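Local coordinates for protein octaprenyl-diphosphate synthase (Bacteroides thetaiotaomicron, PDB 3RMG) that probably acts as a magnesium-dependent prenyltransferase of the FPP/GGPP synthase family, building isoprenoid diphosphates by chain elongation, at residues A[6-11]-A[310-315]; A[217-222]-A[282-287]. All coordinates share one frame; numbering follows the deposited sequence.

Interaction 1: residues A[6-11]-A[310-315]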
loop_
_atom_site.group_PDB
_atom_site.type_symbol
_atom_site.label_atom_id
_atom_site.label_comp_id
_atom_site.label_asym_id
_atom_site.label_seq_id
_atom_site.Cartn_x
_atom_site.Cartn_y
_atom_site.Cartn_z
ATOM N N ILE A 6 8.576 -29.259 -18.170
ATOM C CA ILE A 6 8.166 -27.881 -18.428
ATOM C C ILE A 6 7.062 -27.806 -19.483
ATOM O O ILE A 6 6.111 -27.020 -19.357
ATOM C CB ILE A 6 9.352 -27.009 -18.866
ATOM C CG1 ILE A 6 10.216 -26.647 -17.657
ATOM C CG2 ILE A 6 8.860 -25.731 -19.491
ATOM C CD1 ILE A 6 10.354 -27.755 -16.634
ATOM N N SER A 7 7.181 -28.627 -20.521
ATOM C CA SER A 7 6.177 -28.622 -21.580
ATOM C C SER A 7 4.804 -29.077 -21.056
ATOM O O SER A 7 3.798 -28.418 -21.303
ATOM C CB SER A 7 6.625 -29.483 -22.771
ATOM O OG SER A 7 5.646 -29.455 -23.807
ATOM N N LEU A 8 4.770 -30.192 -20.325
ATOM C CA LEU A 8 3.520 -30.677 -19.740
ATOM C C LEU A 8 2.851 -29.608 -18.883
ATOM O O LEU A 8 1.623 -29.572 -18.775
ATOM C CB LEU A 8 3.758 -31.922 -18.902
ATOM C CG LEU A 8 4.253 -33.156 -19.640
ATOM C CD1 LEU A 8 4.544 -34.292 -18.638
ATOM C CD2 LEU A 8 3.215 -33.581 -20.652
ATOM N N ILE A 9 3.666 -28.736 -18.290
ATOM C CA ILE A 9 3.175 -27.679 -17.419
ATOM C C ILE A 9 2.687 -26.415 -18.145
ATOM O O ILE A 9 1.615 -25.899 -17.836
ATOM C CB ILE A 9 4.251 -27.255 -16.409
ATOM C CG1 ILE A 9 4.544 -28.375 -15.408
ATOM C CG2 ILE A 9 3.825 -25.979 -15.684
ATOM C CD1 ILE A 9 5.812 -28.094 -14.567
ATOM N N LYS A 10 3.475 -25.917 -19.095
ATOM C CA LYS A 10 3.210 -24.610 -19.705
ATOM C C LYS A 10 2.475 -24.688 -21.028
ATOM O O LYS A 10 1.633 -23.842 -21.326
ATOM C CB LYS A 10 4.519 -23.845 -19.954
ATOM C CG LYS A 10 5.489 -23.789 -18.785
ATOM C CD LYS A 10 6.404 -22.564 -18.893
ATOM C CE LYS A 10 7.555 -22.633 -17.884
ATOM N NZ LYS A 10 8.251 -21.322 -17.707
ATOM N N THR A 11 2.802 -25.688 -21.837
ATOM C CA THR A 11 2.224 -25.765 -23.175
ATOM C C THR A 11 0.714 -25.505 -23.178
ATOM O O THR A 11 0.230 -24.695 -23.961
ATOM C CB THR A 11 2.526 -27.114 -23.871
ATOM O OG1 THR A 11 3.949 -27.326 -23.935
ATOM C CG2 THR A 11 1.955 -27.093 -25.281
ATOM N N ILE A 310 -4.769 -30.634 -17.937
ATOM C CA ILE A 310 -4.595 -29.655 -16.869
ATOM C C ILE A 310 -4.237 -30.352 -15.545
ATOM O O ILE A 310 -3.274 -29.966 -14.880
ATOM C CB ILE A 310 -5.827 -28.735 -16.704
ATOM C CG1 ILE A 310 -6.073 -27.944 -17.985
ATOM C CG2 ILE A 310 -5.604 -27.752 -15.562
ATOM C CD1 ILE A 310 -4.812 -27.268 -18.542
ATOM N N CYS A 311 -4.988 -31.393 -15.185
ATOM C CA CYS A 311 -4.648 -32.200 -14.009
ATOM C C CYS A 311 -3.205 -32.689 -14.112
ATOM O O CYS A 311 -2.445 -32.602 -13.150
ATOM C CB CYS A 311 -5.601 -33.388 -13.851
ATOM S SG CYS A 311 -5.723 -34.105 -12.142
ATOM N N LEU A 312 -2.819 -33.184 -15.285
ATOM C CA LEU A 312 -1.478 -33.735 -15.471
ATOM C C LEU A 312 -0.442 -32.623 -15.323
ATOM O O LEU A 312 0.621 -32.808 -14.718
ATOM C CB LEU A 312 -1.364 -34.405 -16.852
ATOM C CG LEU A 312 0.043 -34.692 -17.405
ATOM C CD1 LEU A 312 0.858 -35.486 -16.426
ATOM C CD2 LEU A 312 -0.014 -35.424 -18.740
ATOM N N ALA A 313 -0.767 -31.456 -15.862
ATOM C CA ALA A 313 0.109 -30.301 -15.747
ATOM C C ALA A 313 0.338 -29.905 -14.280
ATOM O O ALA A 313 1.467 -29.629 -13.874
ATOM C CB ALA A 313 -0.441 -29.126 -16.568
ATOM N N LEU A 314 -0.731 -29.897 -13.490
ATOM C CA LEU A 314 -0.642 -29.618 -12.051
ATOM C C LEU A 314 0.171 -30.665 -11.276
ATOM O O LEU A 314 0.981 -30.314 -10.414
ATOM C CB LEU A 314 -2.045 -29.521 -11.450
ATOM C CG LEU A 314 -2.676 -28.150 -11.661
ATOM C CD1 LEU A 314 -4.171 -28.213 -11.488
ATOM C CD2 LEU A 314 -2.021 -27.116 -10.713
ATOM N N ARG A 315 -0.038 -31.946 -11.566
ATOM C CA ARG A 315 0.777 -32.946 -10.912
ATOM C C ARG A 315 2.258 -32.720 -11.230
ATOM O O ARG A 315 3.088 -32.807 -10.341
ATOM C CB ARG A 315 0.336 -34.369 -11.257
ATOM C CG ARG A 315 -1.061 -34.687 -10.759
ATOM C CD ARG A 315 -1.340 -36.175 -10.711
ATOM N NE ARG A 315 -0.989 -36.865 -11.949
ATOM C CZ ARG A 315 -1.731 -36.869 -13.057
ATOM N NH1 ARG A 315 -1.329 -37.558 -14.116
ATOM N NH2 ARG A 315 -2.868 -36.186 -13.113
#
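Leu-8 and Ile-9 lay the short N-terminal helix 5-10 against Leu-312 and Ala-313 of the C-terminal helix 309-323, joining residues near the two chain ends within the all-helical isoprenoid synthase fold. The short axes approach to 7.9 Å and cross at -128°, closer to antiparallel than to parallel. Leu-8 can be followed outward. Its CB, directed toward the other helix, lies 4.9 Å from Leu-312 CG. CG, anti to its own carbonyl carbon (chi1 -64°), carries the fork toward Leu-312, and both branches serve there: CD1 stands 4.5 Å from Leu-312 CD1, while CD2 comes to 4.2 Å from Leu-312 CD2. The two leucines thus meet methyl to methyl, and Thr-316, one turn further along the C-terminal helix, also touches Leu-8.

Beside this greasy contact the backbones draw close. Ala-313 has only a methyl to accommodate, and its CA lies 4.4 Å from Ile-9 CA; its CB is pressed against the carbonyl of Leu-8, 3.1 Å from Leu-8 O, a tight fit with no hydrogen bond across the helices. Ala-313 also touches Leu-57 of helix 50-62. Ile-9 closes the contact from its side, where CG1 rests 3.7 Å from Ala-313 O.

Interaction 2: residues A[217-222]-A[282-287]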
loop_
_atom_site.group_PDB
_atom_site.type_symbol
_atom_site.label_atom_id
_atom_site.label_comp_id
_atom_site.label_asym_id
_atom_site.label_seq_id
_atom_site.Cartn_x
_atom_site.Cartn_y
_atom_site.Cartn_z
ATOM N N PHE A 217 16.792 -25.101 1.465
ATOM C CA PHE A 217 17.876 -24.482 0.709
ATOM C C PHE A 217 18.831 -23.688 1.592
ATOM O O PHE A 217 20.034 -23.681 1.353
ATOM C CB PHE A 217 17.330 -23.568 -0.389
ATOM C CG PHE A 217 16.646 -24.303 -1.504
ATOM C CD1 PHE A 217 15.678 -23.676 -2.273
ATOM C CD2 PHE A 217 16.966 -25.625 -1.777
ATOM C CE1 PHE A 217 15.045 -24.346 -3.302
ATOM C CE2 PHE A 217 16.338 -26.305 -2.802
ATOM C CZ PHE A 217 15.375 -25.662 -3.569
ATOM N N ASP A 218 18.301 -23.015 2.607
ATOM C CA ASP A 218 19.128 -22.160 3.461
ATOM C C ASP A 218 20.228 -22.921 4.212
ATOM O O ASP A 218 21.228 -22.341 4.630
ATOM C CB ASP A 218 18.261 -21.410 4.458
ATOM C CG ASP A 218 18.958 -20.205 5.030
ATOM O OD1 ASP A 218 19.005 -20.079 6.271
ATOM O OD2 ASP A 218 19.464 -19.386 4.234
ATOM N N TYR A 219 20.037 -24.222 4.385
ATOM C CA TYR A 219 21.030 -25.058 5.047
ATOM C C TYR A 219 22.144 -25.509 4.081
ATOM O O TYR A 219 22.840 -26.489 4.350
ATOM C CB TYR A 219 20.346 -26.279 5.673
ATOM C CG TYR A 219 19.337 -25.939 6.753
ATOM C CD1 TYR A 219 19.579 -26.268 8.079
ATOM C CD2 TYR A 219 18.145 -25.291 6.449
ATOM C CE1 TYR A 219 18.666 -25.966 9.071
ATOM C CE2 TYR A 219 17.227 -24.977 7.439
ATOM C CZ TYR A 219 17.494 -25.318 8.752
ATOM O OH TYR A 219 16.593 -25.025 9.758
ATOM N N PHE A 220 22.304 -24.792 2.966
ATOM C CA PHE A 220 23.276 -25.161 1.925
ATOM C C PHE A 220 23.866 -23.948 1.201
ATOM O O PHE A 220 23.227 -22.900 1.088
ATOM C CB PHE A 220 22.646 -26.107 0.902
ATOM C CG PHE A 220 22.213 -27.424 1.476
ATOM C CD1 PHE A 220 23.007 -28.544 1.345
ATOM C CD2 PHE A 220 21.009 -27.542 2.144
ATOM C CE1 PHE A 220 22.610 -29.760 1.870
ATOM C CE2 PHE A 220 20.605 -28.751 2.670
ATOM C CZ PHE A 220 21.405 -29.862 2.534
ATOM N N ASP A 221 25.084 -24.111 0.693
ATOM C CA ASP A 221 25.854 -22.998 0.132
ATOM C C ASP A 221 25.337 -22.464 -1.203
ATOM O O ASP A 221 24.996 -21.286 -1.314
ATOM C CB ASP A 221 27.318 -23.403 -0.015
ATOM C CG ASP A 221 27.927 -23.848 1.295
ATOM O OD1 ASP A 221 28.564 -24.923 1.310
ATOM O OD2 ASP A 221 27.761 -23.128 2.309
ATOM N N SER A 222 25.296 -23.330 -2.213
ATOM C CA SER A 222 24.936 -22.920 -3.570
ATOM C C SER A 222 25.276 -21.451 -3.816
ATOM O O SER A 222 26.426 -21.035 -3.657
ATOM C CB SER A 222 23.451 -23.187 -3.856
ATOM O OG SER A 222 22.606 -22.417 -3.017
ATOM N N GLY A 282 19.282 -35.400 11.313
ATOM C CA GLY A 282 18.107 -35.754 10.509
ATOM C C GLY A 282 17.062 -34.662 10.303
ATOM O O GLY A 282 15.892 -34.956 10.052
ATOM N N GLY A 283 17.481 -33.404 10.410
ATOM C CA GLY A 283 16.582 -32.279 10.206
ATOM C C GLY A 283 16.074 -32.204 8.776
ATOM O O GLY A 283 14.897 -31.930 8.533
ATOM N N ILE A 284 16.963 -32.455 7.822
ATOM C CA ILE A 284 16.588 -32.401 6.417
ATOM C C ILE A 284 15.661 -33.555 6.031
ATOM O O ILE A 284 14.559 -33.329 5.542
ATOM C CB ILE A 284 17.818 -32.407 5.501
ATOM C CG1 ILE A 284 18.820 -31.338 5.946
ATOM C CG2 ILE A 284 17.400 -32.196 4.053
ATOM C CD1 ILE A 284 18.261 -29.935 5.956
ATOM N N GLU A 285 16.105 -34.787 6.257
ATOM C CA GLU A 285 15.306 -35.956 5.910
ATOM C C GLU A 285 13.876 -35.794 6.405
ATOM O O GLU A 285 12.930 -36.260 5.772
ATOM C CB GLU A 285 15.920 -37.234 6.494
ATOM C CG GLU A 285 17.332 -37.545 5.995
ATOM C CD GLU A 285 18.373 -36.548 6.498
ATOM O OE1 GLU A 285 18.312 -36.159 7.687
ATOM O OE2 GLU A 285 19.255 -36.157 5.705
ATOM N N TYR A 286 13.721 -35.123 7.537
ATOM C CA TYR A 286 12.406 -34.950 8.132
ATOM C C TYR A 286 11.590 -33.846 7.461
ATOM O O TYR A 286 10.367 -33.950 7.341
ATOM C CB TYR A 286 12.539 -34.647 9.612
ATOM C CG TYR A 286 11.237 -34.234 10.257
ATOM C CD1 TYR A 286 10.250 -35.177 10.558
ATOM C CD2 TYR A 286 10.988 -32.899 10.562
ATOM C CE1 TYR A 286 9.049 -34.793 11.159
ATOM C CE2 TYR A 286 9.796 -32.507 11.161
ATOM C CZ TYR A 286 8.836 -33.456 11.456
ATOM O OH TYR A 286 7.666 -33.054 12.060
ATOM N N ALA A 287 12.270 -32.781 7.049
ATOM C CA ALA A 287 11.622 -31.689 6.356
ATOM C C ALA A 287 11.135 -32.216 5.006
ATOM O O ALA A 287 9.995 -31.959 4.608
ATOM C CB ALA A 287 12.584 -30.532 6.181
#
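Tyr-219 and Phe-220 meet helix 283-302 through one side chain, that of Ile-284, and the chain reaches it by way of two glycines. Gly-282, at a positive phi of 76°, is the C-prime residue of a Schellman motif that ends helix 268-280: its N bonds to Lys-279 O, and Gly-283 N bonds to Thr-278 O. The same Gly-282 sits at the N-cap position of the next helix, so one residue both ends helix 268-280 and precedes helix 283-302. Gly-283, buried, starts the new helix on the side facing Tyr-219 and puts no side chain there.

Ile-284 comes next. Its CG1 is anti to the carbonyl carbon (chi1 -51°), and CD1 at the tip is shared between the two rings, 4.2 Å from Tyr-219 CG and 4.2 Å from Phe-220 CE2. These aromatics close the type I turn 217-220 that follows helix 193-217. The turn contains Asp-218, the last acid of the second aspartate-rich DDxxD motif of trans-prenyltransferases, which in relatives helps hold magnesium and the diphosphate substrate. Tyr-219 is anchored beyond the contact, its OH hydrogen-bonded to Thr-239 OG1 and Ala-242 N, whereas Phe-220 has Lys-279 as a cation-pi partner. Further along, Tyr-286 turns to another neighbour and stacks its ring with that of Tyr-244. Ala-287 N bonds back to Gly-283 O at 3.1 Å, and its methyl joins Ile-284 against Pro-241.

How the interactions relate
Interactions 1 and 2 are separate sites, with centres 28 Å apart and nearest atoms about 14 Å apart. What connects them is the chain itself: helix 283-302, which starts in interaction 2, is followed directly by helix 309-323, which carries the C-terminal half of interaction 1. Contact 6-11/310-315 brings together residues from near the two chain ends, and the whole of interaction 2 falls between them in sequence. Their settings differ as well. Segment 217-222 of interaction 2 includes the last acid of the second aspartate-rich motif and so probably lies near the metal and diphosphate site, whereas interaction 1 packs two helices from opposite ends of the sequence.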